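Local coordinates for protein benzoate transport porin BenP (Acinetobacter baumannii AB307-0294, PDB 5DL8) that probably acts as a porin of the OprD family, letting small solutes such as benzoate cross the outer membrane through a beta-barrel channel, at residues Ala141-Ala144 with Leu149-Tyr152; Glu173-Arg178 with Lys184-Thr189. All blocks are in the same frame, centred on the assembly; numbering follows the deposited sequence. Where two conformers were deposited one is given.

Contact 1. Residues Ala141-Ala144 with Leu149-Tyr152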
loop_
_atom_site.group_PDB
_atom_site.type_symbol
_atom_site.label_atom_id
_atom_site.label_comp_id
_atom_site.label_asym_id
_atom_site.label_seq_id
_atom_site.Cartn_x
_atom_site.Cartn_y
_atom_site.Cartn_z
ATOM N N ALA A 141 2.564 3.064 3.164
ATOM C CA ALA A 141 1.082 2.737 3.124
ATOM C C ALA A 141 0.707 1.401 3.795
ATOM O O ALA A 141 1.572 0.705 4.348
ATOM C CB ALA A 141 0.583 2.730 1.663
ATOM N N VAL A 142 -0.577 1.045 3.746
ATOM C CA VAL A 142 -1.036 -0.375 3.950
ATOM C C VAL A 142 -0.336 -1.301 2.889
ATOM O O VAL A 142 -0.581 -0.918 1.698
ATOM C CB VAL A 142 -2.588 -0.429 3.687
ATOM C CG1 VAL A 142 -3.201 -1.815 4.037
ATOM C CG2 VAL A 142 -3.280 0.759 4.389
ATOM N N ASP A 143 0.561 -2.354 3.194
ATOM C CA ASP A 143 0.729 -3.350 2.147
ATOM C C ASP A 143 0.235 -4.753 2.585
ATOM O O ASP A 143 1.007 -5.589 3.143
ATOM C CB ASP A 143 2.170 -3.437 1.667
ATOM C CG ASP A 143 2.292 -4.294 0.417
ATOM O OD1 ASP A 143 1.226 -4.840 -0.106
ATOM O OD2 ASP A 143 3.410 -4.482 -0.090
ATOM N N ALA A 144 -0.999 -4.990 2.199
ATOM C CA ALA A 144 -1.657 -6.331 2.379
ATOM C C ALA A 144 -1.744 -7.168 1.096
ATOM O O ALA A 144 -2.562 -8.038 0.997
ATOM C CB ALA A 144 -3.101 -6.103 2.986
ATOM N N LEU A 149 1.866 -8.476 6.588
ATOM C CA LEU A 149 1.638 -7.025 6.305
ATOM C C LEU A 149 2.824 -6.151 6.805
ATOM O O LEU A 149 3.456 -6.354 7.884
ATOM C CB LEU A 149 0.440 -6.571 7.068
ATOM C CG LEU A 149 -0.993 -6.768 6.560
ATOM C CD1 LEU A 149 -1.220 -8.026 5.810
ATOM C CD2 LEU A 149 -2.052 -6.587 7.639
ATOM N N THR A 150 3.189 -5.210 5.967
ATOM C CA THR A 150 4.213 -4.179 6.270
ATOM C C THR A 150 3.731 -3.308 7.437
ATOM O O THR A 150 2.560 -2.949 7.530
ATOM C CB THR A 150 4.473 -3.352 4.991
ATOM O OG1 THR A 150 4.765 -4.291 3.961
ATOM C CG2 THR A 150 5.652 -2.280 5.079
ATOM N N SER A 151 4.607 -3.056 8.381
ATOM C CA SER A 151 4.438 -1.997 9.364
ATOM C C SER A 151 5.760 -1.248 9.535
ATOM O O SER A 151 6.773 -1.604 8.862
ATOM C CB SER A 151 3.951 -2.626 10.654
ATOM O OG SER A 151 4.953 -3.438 11.270
ATOM N N TYR A 152 5.777 -0.252 10.456
ATOM C CA TYR A 152 6.851 0.773 10.573
ATOM C C TYR A 152 7.211 1.024 12.055
ATOM O O TYR A 152 6.438 0.688 12.979
ATOM C CB TYR A 152 6.296 2.091 9.922
ATOM C CG TYR A 152 6.004 1.919 8.482
ATOM C CD1 TYR A 152 6.984 1.922 7.563
ATOM C CD2 TYR A 152 4.734 1.566 8.057
ATOM C CE1 TYR A 152 6.711 1.701 6.181
ATOM C CE2 TYR A 152 4.467 1.352 6.721
ATOM C CZ TYR A 152 5.444 1.404 5.802
ATOM O OH TYR A 152 5.086 1.154 4.481
#
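Leu149 CA points its hydrogen at the carbonyl oxygen of Asp143, with CA 3.5 Å from Asp143 O and an angle at H of 153°. Thr150 comes in with its hydroxyl alongside the Asp143 side chain, where Thr150 OG1 is 3.6 Å from Asp143 CB. The Asp143 carboxyl carbon lies anti to its own backbone N (chi1 -170°), which takes the carboxylate on to partners beyond the segments: OD1 is hydrogen-bonded to Ser145 OG, and OD2 pairs with Arg178. Leu149 CD1 rests against the flank of Ala144, 3.9 Å from both Ala144 CA and CB.

The two segments run 154° apart, nearly antiparallel, with Asp143 beside Thr150 and Ala144 beside Leu149. Ala141-Ala144 lies within the loop between strands 132-133 and 151-153, and Leu149-Tyr152 carries that loop into strand 151-153. The contact centre is about 6 Å from the centre of the chain, which suggests that this part of the loop lies within the barrel, consistent with the inward-folded loops that narrow OprD-family channels.

At the other end, Ala141 O lies at the edge of the Tyr152 ring, near its plane, 3.8 Å from Tyr152 CE2; Ala141 was deposited in two conformers, which leaves this approach doubtful. On the strand side, Val172 and Val175 pack against the Tyr152 side chain.

Contact 2. Residues Glu173-Arg178 with Lys184-Thr189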
loop_
_atom_site.group_PDB
_atom_site.type_symbol
_atom_site.label_atom_id
_atom_site.label_comp_id
_atom_site.label_asym_id
_atom_site.label_seq_id
_atom_site.Cartn_x
_atom_site.Cartn_y
_atom_site.Cartn_z
ATOM N N GLU A 173 11.824 5.616 11.781
ATOM C CA GLU A 173 13.185 5.162 11.719
ATOM C C GLU A 173 13.383 3.879 10.984
ATOM O O GLU A 173 14.455 3.665 10.450
ATOM C CB GLU A 173 13.780 5.131 13.134
ATOM C CG GLU A 173 14.016 6.607 13.621
ATOM C CD GLU A 173 14.795 6.857 14.949
ATOM O OE1 GLU A 173 15.085 5.887 15.649
ATOM O OE2 GLU A 173 15.116 8.076 15.286
ATOM N N LYS A 174 12.374 2.990 11.001
ATOM C CA LYS A 174 12.503 1.664 10.528
ATOM C C LYS A 174 11.214 1.182 9.868
ATOM O O LYS A 174 10.133 1.643 10.188
ATOM C CB LYS A 174 12.847 0.703 11.680
ATOM C CG LYS A 174 14.023 0.994 12.636
ATOM C CD LYS A 174 15.307 0.457 12.105
ATOM C CE LYS A 174 16.325 0.112 13.183
ATOM N NZ LYS A 174 16.582 1.248 14.079
ATOM N N VAL A 175 11.393 0.212 8.984
ATOM C CA VAL A 175 10.319 -0.443 8.248
ATOM C C VAL A 175 10.507 -1.958 8.412
ATOM O O VAL A 175 11.650 -2.476 8.427
ATOM C CB VAL A 175 10.281 -0.069 6.718
ATOM C CG1 VAL A 175 11.622 -0.332 6.032
ATOM C CG2 VAL A 175 9.218 -0.902 6.005
ATOM N N SER A 176 9.419 -2.680 8.549
ATOM C CA SER A 176 9.478 -4.194 8.469
ATOM C C SER A 176 8.702 -4.603 7.286
ATOM O O SER A 176 7.460 -4.643 7.337
ATOM C CB SER A 176 8.814 -4.835 9.667
ATOM O OG SER A 176 9.107 -6.243 9.724
ATOM N N PRO A 177 9.368 -4.806 6.179
ATOM C CA PRO A 177 8.623 -5.157 4.941
ATOM C C PRO A 177 7.704 -6.418 5.008
ATOM O O PRO A 177 7.880 -7.255 5.877
ATOM C CB PRO A 177 9.766 -5.344 3.887
ATOM C CG PRO A 177 10.825 -4.459 4.367
ATOM C CD PRO A 177 10.798 -4.632 5.885
ATOM N N ARG A 178 6.732 -6.499 4.095
ATOM C CA ARG A 178 5.753 -7.561 4.075
ATOM C C ARG A 178 6.434 -9.012 4.113
ATOM O O ARG A 178 5.925 -9.878 4.742
ATOM C CB ARG A 178 4.843 -7.418 2.861
ATOM C CG ARG A 178 5.504 -7.800 1.564
ATOM C CD ARG A 178 4.736 -7.339 0.377
ATOM N NE ARG A 178 5.341 -7.788 -0.899
ATOM C CZ ARG A 178 5.080 -7.218 -2.111
ATOM N NH1 ARG A 178 4.275 -6.074 -2.173
ATOM N NH2 ARG A 178 5.647 -7.726 -3.253
ATOM N N LYS A 184 14.014 -2.741 9.890
ATOM C CA LYS A 184 15.318 -2.264 9.350
ATOM C C LYS A 184 15.156 -0.825 8.810
ATOM O O LYS A 184 14.010 -0.351 8.508
ATOM C CB LYS A 184 15.748 -3.220 8.188
ATOM C CG LYS A 184 14.804 -3.001 6.969
ATOM C CD LYS A 184 14.704 -4.078 5.889
ATOM C CE LYS A 184 16.045 -4.344 5.338
ATOM N NZ LYS A 184 15.888 -5.609 4.612
ATOM N N LYS A 185 16.302 -0.188 8.594
ATOM C CA LYS A 185 16.330 1.119 7.943
ATOM C C LYS A 185 15.783 1.083 6.540
ATOM O O LYS A 185 15.988 0.078 5.818
ATOM C CB LYS A 185 17.752 1.669 7.870
ATOM C CG LYS A 185 18.210 2.110 9.238
ATOM C CD LYS A 185 19.704 2.488 9.320
ATOM C CE LYS A 185 19.988 3.076 10.691
ATOM N NZ LYS A 185 21.394 3.491 10.592
ATOM N N PHE A 186 15.128 2.165 6.132
ATOM C CA PHE A 186 14.759 2.374 4.721
ATOM C C PHE A 186 15.962 2.421 3.853
ATOM O O PHE A 186 17.040 2.826 4.321
ATOM C CB PHE A 186 14.089 3.786 4.558
ATOM C CG PHE A 186 12.668 3.912 5.136
ATOM C CD1 PHE A 186 11.595 3.377 4.471
ATOM C CD2 PHE A 186 12.442 4.552 6.356
ATOM C CE1 PHE A 186 10.303 3.427 5.027
ATOM C CE2 PHE A 186 11.189 4.667 6.863
ATOM C CZ PHE A 186 10.102 4.107 6.214
ATOM N N SER A 187 15.816 2.052 2.586
ATOM C CA SER A 187 16.952 2.160 1.719
ATOM C C SER A 187 16.575 2.403 0.254
ATOM O O SER A 187 15.441 2.191 -0.136
ATOM C CB SER A 187 17.870 0.884 1.829
ATOM O OG SER A 187 17.164 -0.351 1.572
ATOM N N PHE A 188 17.536 2.835 -0.558
ATOM C CA PHE A 188 17.349 2.902 -1.988
ATOM C C PHE A 188 18.598 2.276 -2.633
ATOM O O PHE A 188 19.793 2.540 -2.244
ATOM C CB PHE A 188 17.132 4.360 -2.415
ATOM C CG PHE A 188 16.820 4.562 -3.880
ATOM C CD1 PHE A 188 15.493 4.572 -4.356
ATOM C CD2 PHE A 188 17.811 4.840 -4.787
ATOM C CE1 PHE A 188 15.221 4.802 -5.719
ATOM C CE2 PHE A 188 17.541 5.014 -6.140
ATOM C CZ PHE A 188 16.244 5.023 -6.618
ATOM N N THR A 189 18.307 1.587 -3.725
ATOM C CA THR A 189 19.278 0.839 -4.472
ATOM C C THR A 189 19.342 1.268 -5.955
ATOM O O THR A 189 18.319 1.353 -6.638
ATOM C CB THR A 189 18.951 -0.715 -4.265
ATOM O OG1 THR A 189 19.131 -1.030 -2.859
ATOM C CG2 THR A 189 19.888 -1.553 -5.036
HETATM O O HOH W 1 15.315 4.453 8.047
#
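Val175 and Phe186 meet with their side chains crossed at about a right angle: Val175 CG1 sits over one face of the phenyl ring, while Val175 CB is 3.9 Å from Phe186 CE1. The valine torsion accounts for this, because CG1 is held between backbone N and carbonyl carbon (chi1 55°), a placement that also brings it to 3.4 Å from Lys184 O. Pro177 and Lys184 cross in the same fashion, proline CD resting 3.9 Å from the aliphatic CD of the lysine. Lys174 bends its chain at chi2 and covers the opposite face of the Lys184-Lys185 peptide from Val175, its CD 3.5 Å from Lys184 C.

Between them, the backbones of Val175 and Lys184 form one antiparallel hydrogen-bonded pair, folding the following loop back on the end of barrel strand 165-176. Val175 N reaches Lys184 O at 2.7 Å (171° at the hydrogen), and Lys184 N returns to Val175 O at 2.8 Å (174°). Just before, Glu173 and Lys174 both face Trp153 of strand 151-153 in a classic beta bulge. Beyond this single bridge the segments diverge, and a water spans them, donating to Glu173 O at 2.7 Å and accepting from Phe186 N. Lys185 NZ forms a salt bridge with Asp198 OD1.

How the contacts relate
Contact 1 closes before contact 2 opens along the chain, and their centres are about 11 Å apart. They are joined through the barrel wall, where strands 151-153 and 165-176 are antiparallel neighbours; Ser151 O and Ser176 N, 2.9 Å apart, probably form one of the bonds between them. Side chains add further joints: Asp143 OD2 meets Arg178 NH1 at 2.8 Å in a salt bridge, and Tyr152 CE1 packs on Val175 CG2 at 3.6 Å. Two successive loops, one ending at strand 151-153 and one leaving strand 165-176, are thus tied to each other as well as to the wall, both away from the calcium sites.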